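Local coordinates for protein lipolytic enzyme, G-D-S-L family (Bacteroides thetaiotaomicron, PDB 7BR2) that metabolizes the drug diltiazem as a gut microbial serine esterase of the SGNH/GDSL hydrolase family, at residues N301-Y314 and T325-A338. Sequence-based numbering, arbitrary orientation.
Sequences NTELLKVTGLKGQY and TWDAADLAKGINLA
Asn-336 lays its carboxamide across the backbone of 301-303 and grips it twice: ND2 gives a bond in its own amide plane to Asn-301 O (2.9 Å), while OD1 accepts from Glu-303 N (2.8 Å). With CG anti to the backbone N (chi1 -173°), the amide reaches across to these backbone atoms. Glu-303 N and Ala-338 N reach OD1 from opposite faces of the amide plane, the latter (3.0 Å) closing an Asx turn. With an alanine here, Asn-301 O and Glu-303 N would probably lose these mates and the turn its acceptor. Next along, Leu-305 and Ile-335 form an antiparallel hydrogen-bonded pair, and Leu-305 CB rests on Leu-337 CG (4.0 Å). Val-307 N donates to Leu-331 O (3.0 Å) from above the carbonyl plane, in the last turn of helix 328-333. At that helix's start, Ala-328 CB packs obliquely by the Tyr-314 ring, and Asp-327, the N-cap, accepts from Ala-329 N through OD1 (2.7 Å). Ile-335 CD1 sits over one face of the Trp-326 ring (3.9 Å above its plane). Leu-447 of strand 443-449 touches Val-307, Tyr-314 and Leu-331. Backbone and amide bonds thus tie outermost strand 335-336 to strand 303-308 in the mixed sheet, while backbone bonds and apolar packing together hold the helix between strand 303-308 and hairpin 313-327.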
loop_
_atom_site.group_PDB
_atom_site.type_symbol
_atom_site.label_atom_id
_atom_site.label_comp_id
_atom_site.label_asym_id
_atom_site.label_seq_id
_atom_site.Cartn_x
_atom_site.Cartn_y
_atom_site.Cartn_z
ATOM N N ASN A 301 -10.769 -8.804 4.056
ATOM C CA ASN A 301 -11.119 -8.255 5.355
ATOM C C ASN A 301 -12.397 -8.883 5.875
ATOM O O ASN A 301 -13.349 -8.196 6.238
ATOM C CB ASN A 301 -11.235 -6.737 5.313
ATOM C CG ASN A 301 -10.886 -6.108 6.642
ATOM O OD1 ASN A 301 -10.345 -6.774 7.525
ATOM N ND2 ASN A 301 -11.228 -4.840 6.810
ATOM N N THR A 302 -12.424 -10.219 5.939
ATOM C CA THR A 302 -13.567 -10.967 6.463
ATOM C C THR A 302 -13.195 -11.641 7.786
ATOM O O THR A 302 -12.429 -12.614 7.809
ATOM C CB THR A 302 -14.048 -11.993 5.439
ATOM O OG1 THR A 302 -14.590 -11.303 4.308
ATOM C CG2 THR A 302 -15.126 -12.877 6.039
ATOM N N GLU A 303 -13.760 -11.130 8.877
ATOM C CA GLU A 303 -13.660 -11.714 10.212
ATOM C C GLU A 303 -15.061 -12.217 10.556
ATOM O O GLU A 303 -15.860 -11.529 11.204
ATOM C CB GLU A 303 -13.143 -10.670 11.233
ATOM C CG GLU A 303 -12.888 -11.225 12.623
ATOM C CD GLU A 303 -12.537 -10.151 13.653
ATOM O OE1 GLU A 303 -12.629 -8.938 13.348
ATOM O OE2 GLU A 303 -12.156 -10.533 14.783
ATOM N N LEU A 304 -15.362 -13.437 10.118
ATOM C CA LEU A 304 -16.746 -13.897 10.049
ATOM C C LEU A 304 -17.196 -14.505 11.372
ATOM O O LEU A 304 -16.547 -15.413 11.903
ATOM C CB LEU A 304 -16.922 -14.906 8.916
ATOM C CG LEU A 304 -18.391 -15.107 8.523
ATOM C CD1 LEU A 304 -18.986 -13.871 7.830
ATOM C CD2 LEU A 304 -18.557 -16.345 7.651
ATOM N N LEU A 305 -18.308 -14.005 11.901
ATOM C CA LEU A 305 -18.949 -14.602 13.066
ATOM C C LEU A 305 -20.276 -15.230 12.645
ATOM O O LEU A 305 -21.200 -14.526 12.209
ATOM C CB LEU A 305 -19.159 -13.574 14.177
ATOM C CG LEU A 305 -20.076 -14.051 15.306
ATOM C CD1 LEU A 305 -19.478 -15.243 16.046
ATOM C CD2 LEU A 305 -20.359 -12.902 16.280
ATOM N N LYS A 306 -20.365 -16.551 12.780
ATOM C CA LYS A 306 -21.562 -17.313 12.448
ATOM C C LYS A 306 -22.030 -18.034 13.701
ATOM O O LYS A 306 -21.293 -18.852 14.264
ATOM C CB LYS A 306 -21.291 -18.319 11.320
ATOM C CG LYS A 306 -22.558 -18.851 10.670
ATOM C CD LYS A 306 -22.283 -19.936 9.657
ATOM C CE LYS A 306 -21.739 -19.353 8.366
ATOM N NZ LYS A 306 -20.986 -20.386 7.612
ATOM N N VAL A 307 -23.268 -17.768 14.106
ATOM C CA VAL A 307 -23.874 -18.404 15.267
ATOM C C VAL A 307 -25.168 -19.023 14.762
ATOM O O VAL A 307 -26.165 -18.323 14.558
ATOM C CB VAL A 307 -24.149 -17.418 16.404
ATOM C CG1 VAL A 307 -24.657 -18.152 17.640
ATOM C CG2 VAL A 307 -22.910 -16.591 16.699
ATOM N N THR A 308 -25.162 -20.326 14.548
ATOM C CA THR A 308 -26.366 -21.044 14.143
ATOM C C THR A 308 -26.944 -21.661 15.402
ATOM O O THR A 308 -26.311 -22.531 16.002
ATOM C CB THR A 308 -26.064 -22.134 13.118
ATOM O OG1 THR A 308 -25.294 -23.150 13.762
ATOM C CG2 THR A 308 -25.259 -21.575 11.955
ATOM N N GLY A 309 -28.198 -21.363 15.682
ATOM C CA GLY A 309 -28.830 -21.715 16.933
ATOM C C GLY A 309 -30.086 -20.897 17.059
ATOM O O GLY A 309 -30.643 -20.484 16.045
ATOM N N LEU A 310 -30.563 -20.686 18.282
ATOM C CA LEU A 310 -31.861 -20.044 18.483
ATOM C C LEU A 310 -32.014 -18.730 17.743
ATOM O O LEU A 310 -31.010 -18.103 17.365
ATOM C CB LEU A 310 -32.097 -19.827 19.967
ATOM C CG LEU A 310 -32.356 -21.079 20.795
ATOM C CD1 LEU A 310 -32.845 -20.501 22.078
ATOM C CD2 LEU A 310 -33.391 -22.087 20.213
ATOM N N LYS A 311 -33.256 -18.314 17.521
ATOM C CA LYS A 311 -33.549 -17.215 16.624
ATOM C C LYS A 311 -34.322 -16.127 17.382
ATOM O O LYS A 311 -34.616 -16.243 18.575
ATOM C CB LYS A 311 -34.330 -17.726 15.404
ATOM C CG LYS A 311 -33.722 -18.978 14.729
ATOM C CD LYS A 311 -32.772 -18.646 13.565
ATOM C CE LYS A 311 -31.969 -19.865 13.117
ATOM N NZ LYS A 311 -31.541 -19.738 11.688
ATOM N N GLY A 312 -34.635 -15.059 16.666
ATOM C CA GLY A 312 -35.094 -13.837 17.282
ATOM C C GLY A 312 -34.092 -12.739 16.999
ATOM O O GLY A 312 -33.293 -12.856 16.063
ATOM N N GLN A 313 -34.117 -11.666 17.783
ATOM C CA GLN A 313 -33.151 -10.586 17.623
ATOM C C GLN A 313 -32.205 -10.497 18.810
ATOM O O GLN A 313 -32.625 -10.593 19.973
ATOM C CB GLN A 313 -33.819 -9.239 17.362
ATOM C CG GLN A 313 -34.201 -9.150 15.903
ATOM C CD GLN A 313 -34.807 -7.834 15.536
ATOM O OE1 GLN A 313 -34.101 -6.859 15.287
ATOM N NE2 GLN A 313 -36.139 -7.793 15.493
ATOM N N TYR A 314 -30.926 -10.335 18.494
ATOM C CA TYR A 314 -29.880 -10.299 19.487
ATOM C C TYR A 314 -29.050 -9.037 19.308
ATOM O O TYR A 314 -28.959 -8.456 18.215
ATOM C CB TYR A 314 -28.978 -11.559 19.397
ATOM C CG TYR A 314 -29.669 -12.878 19.761
ATOM C CD1 TYR A 314 -30.542 -13.495 18.876
ATOM C CD2 TYR A 314 -29.443 -13.502 20.988
ATOM C CE1 TYR A 314 -31.176 -14.692 19.199
ATOM C CE2 TYR A 314 -30.078 -14.705 21.318
ATOM C CZ TYR A 314 -30.945 -15.287 20.416
ATOM O OH TYR A 314 -31.579 -16.471 20.724
ATOM N N THR A 325 -27.252 -4.607 16.447
ATOM C CA THR A 325 -28.324 -5.572 16.631
ATOM C C THR A 325 -28.593 -6.289 15.319
ATOM O O THR A 325 -28.652 -5.666 14.252
ATOM C CB THR A 325 -29.591 -4.891 17.159
ATOM O OG1 THR A 325 -29.313 -4.314 18.442
ATOM C CG2 THR A 325 -30.720 -5.895 17.315
ATOM N N TRP A 326 -28.734 -7.609 15.404
ATOM C CA TRP A 326 -28.970 -8.442 14.240
ATOM C C TRP A 326 -30.075 -9.441 14.552
ATOM O O TRP A 326 -30.263 -9.850 15.704
ATOM C CB TRP A 326 -27.708 -9.215 13.822
ATOM C CG TRP A 326 -26.638 -8.436 13.082
ATOM C CD1 TRP A 326 -26.465 -8.356 11.727
ATOM C CD2 TRP A 326 -25.586 -7.655 13.662
ATOM N NE1 TRP A 326 -25.377 -7.569 11.432
ATOM C CE2 TRP A 326 -24.822 -7.125 12.603
ATOM C CE3 TRP A 326 -25.220 -7.345 14.977
ATOM C CZ2 TRP A 326 -23.717 -6.308 12.819
ATOM C CZ3 TRP A 326 -24.125 -6.536 15.187
ATOM C CH2 TRP A 326 -23.385 -6.027 14.117
ATOM N N ASP A 327 -30.786 -9.856 13.514
ATOM C CA ASP A 327 -31.628 -11.030 13.642
ATOM C C ASP A 327 -30.793 -12.292 13.490
ATOM O O ASP A 327 -29.807 -12.326 12.747
ATOM C CB ASP A 327 -32.754 -11.036 12.620
ATOM C CG ASP A 327 -33.698 -12.186 12.846
ATOM O OD1 ASP A 327 -33.356 -13.315 12.432
ATOM O OD2 ASP A 327 -34.750 -11.978 13.491
ATOM N N ALA A 328 -31.203 -13.341 14.205
ATOM C CA ALA A 328 -30.432 -14.577 14.191
ATOM C C ALA A 328 -30.409 -15.258 12.832
ATOM O O ALA A 328 -29.578 -16.149 12.630
ATOM C CB ALA A 328 -30.964 -15.544 15.240
ATOM N N ALA A 329 -31.272 -14.867 11.896
ATOM C CA ALA A 329 -31.091 -15.315 10.521
ATOM C C ALA A 329 -29.779 -14.778 9.956
ATOM O O ALA A 329 -29.002 -15.519 9.339
ATOM C CB ALA A 329 -32.279 -14.881 9.663
ATOM N N ASP A 330 -29.507 -13.485 10.179
ATOM C CA ASP A 330 -28.226 -12.906 9.781
ATOM C C ASP A 330 -27.066 -13.582 10.502
ATOM O O ASP A 330 -26.051 -13.924 9.880
ATOM C CB ASP A 330 -28.219 -11.405 10.069
ATOM C CG ASP A 330 -29.127 -10.630 9.141
ATOM O OD1 ASP A 330 -29.186 -10.985 7.944
ATOM O OD2 ASP A 330 -29.790 -9.679 9.615
ATOM N N LEU A 331 -27.207 -13.800 11.811
ATOM C CA LEU A 331 -26.140 -14.438 12.574
ATOM C C LEU A 331 -25.846 -15.842 12.050
ATOM O O LEU A 331 -24.680 -16.250 11.960
ATOM C CB LEU A 331 -26.514 -14.465 14.056
ATOM C CG LEU A 331 -26.621 -13.083 14.704
ATOM C CD1 LEU A 331 -27.152 -13.137 16.133
ATOM C CD2 LEU A 331 -25.264 -12.421 14.676
ATOM N N ALA A 332 -26.888 -16.592 11.681
ATOM C CA ALA A 332 -26.681 -17.922 11.117
ATOM C C ALA A 332 -26.104 -17.833 9.712
ATOM O O ALA A 332 -25.447 -18.770 9.245
ATOM C CB ALA A 332 -27.997 -18.710 11.116
ATOM N N LYS A 333 -26.338 -16.716 9.028
ATOM C CA LYS A 333 -25.709 -16.501 7.734
ATOM C C LYS A 333 -24.222 -16.212 7.910
ATOM O O LYS A 333 -23.390 -16.682 7.127
ATOM C CB LYS A 333 -26.384 -15.302 7.071
ATOM C CG LYS A 333 -26.425 -15.257 5.579
ATOM C CD LYS A 333 -27.863 -14.902 5.195
ATOM C CE LYS A 333 -28.346 -15.661 3.975
ATOM N NZ LYS A 333 -27.480 -16.845 3.693
ATOM N N GLY A 334 -23.878 -15.476 8.969
ATOM C CA GLY A 334 -22.530 -15.028 9.260
ATOM C C GLY A 334 -22.437 -13.520 9.096
ATOM O O GLY A 334 -22.843 -12.992 8.058
ATOM N N ILE A 335 -21.899 -12.811 10.081
ATOM C CA ILE A 335 -21.686 -11.371 9.966
ATOM C C ILE A 335 -20.184 -11.094 9.985
ATOM O O ILE A 335 -19.394 -11.849 10.569
ATOM C CB ILE A 335 -22.411 -10.577 11.066
ATOM C CG1 ILE A 335 -21.972 -11.052 12.445
ATOM C CG2 ILE A 335 -23.921 -10.696 10.906
ATOM C CD1 ILE A 335 -22.455 -10.154 13.543
ATOM N N ASN A 336 -19.782 -10.033 9.288
ATOM C CA ASN A 336 -18.371 -9.667 9.186
ATOM C C ASN A 336 -18.007 -8.713 10.322
ATOM O O ASN A 336 -18.407 -7.542 10.320
ATOM C CB ASN A 336 -18.072 -9.038 7.827
ATOM C CG ASN A 336 -16.597 -8.811 7.614
ATOM O OD1 ASN A 336 -15.772 -9.230 8.437
ATOM N ND2 ASN A 336 -16.248 -8.191 6.489
ATOM N N LEU A 337 -17.263 -9.215 11.308
ATOM C CA LEU A 337 -16.821 -8.338 12.388
ATOM C C LEU A 337 -15.830 -7.281 11.895
ATOM O O LEU A 337 -15.744 -6.200 12.482
ATOM C CB LEU A 337 -16.205 -9.153 13.522
ATOM C CG LEU A 337 -17.144 -10.122 14.235
ATOM C CD1 LEU A 337 -16.404 -10.797 15.376
ATOM C CD2 LEU A 337 -18.380 -9.381 14.724
ATOM N N ALA A 338 -15.098 -7.554 10.810
ATOM C CA ALA A 338 -14.152 -6.578 10.272
ATOM C C ALA A 338 -14.813 -5.337 9.670
ATOM O O ALA A 338 -14.101 -4.369 9.375
ATOM C CB ALA A 338 -13.268 -7.236 9.220
HETATM O O HOH W 1 -13.423 -6.247 13.712
HETATM O O HOH W 2 -28.729 -18.520 14.265
#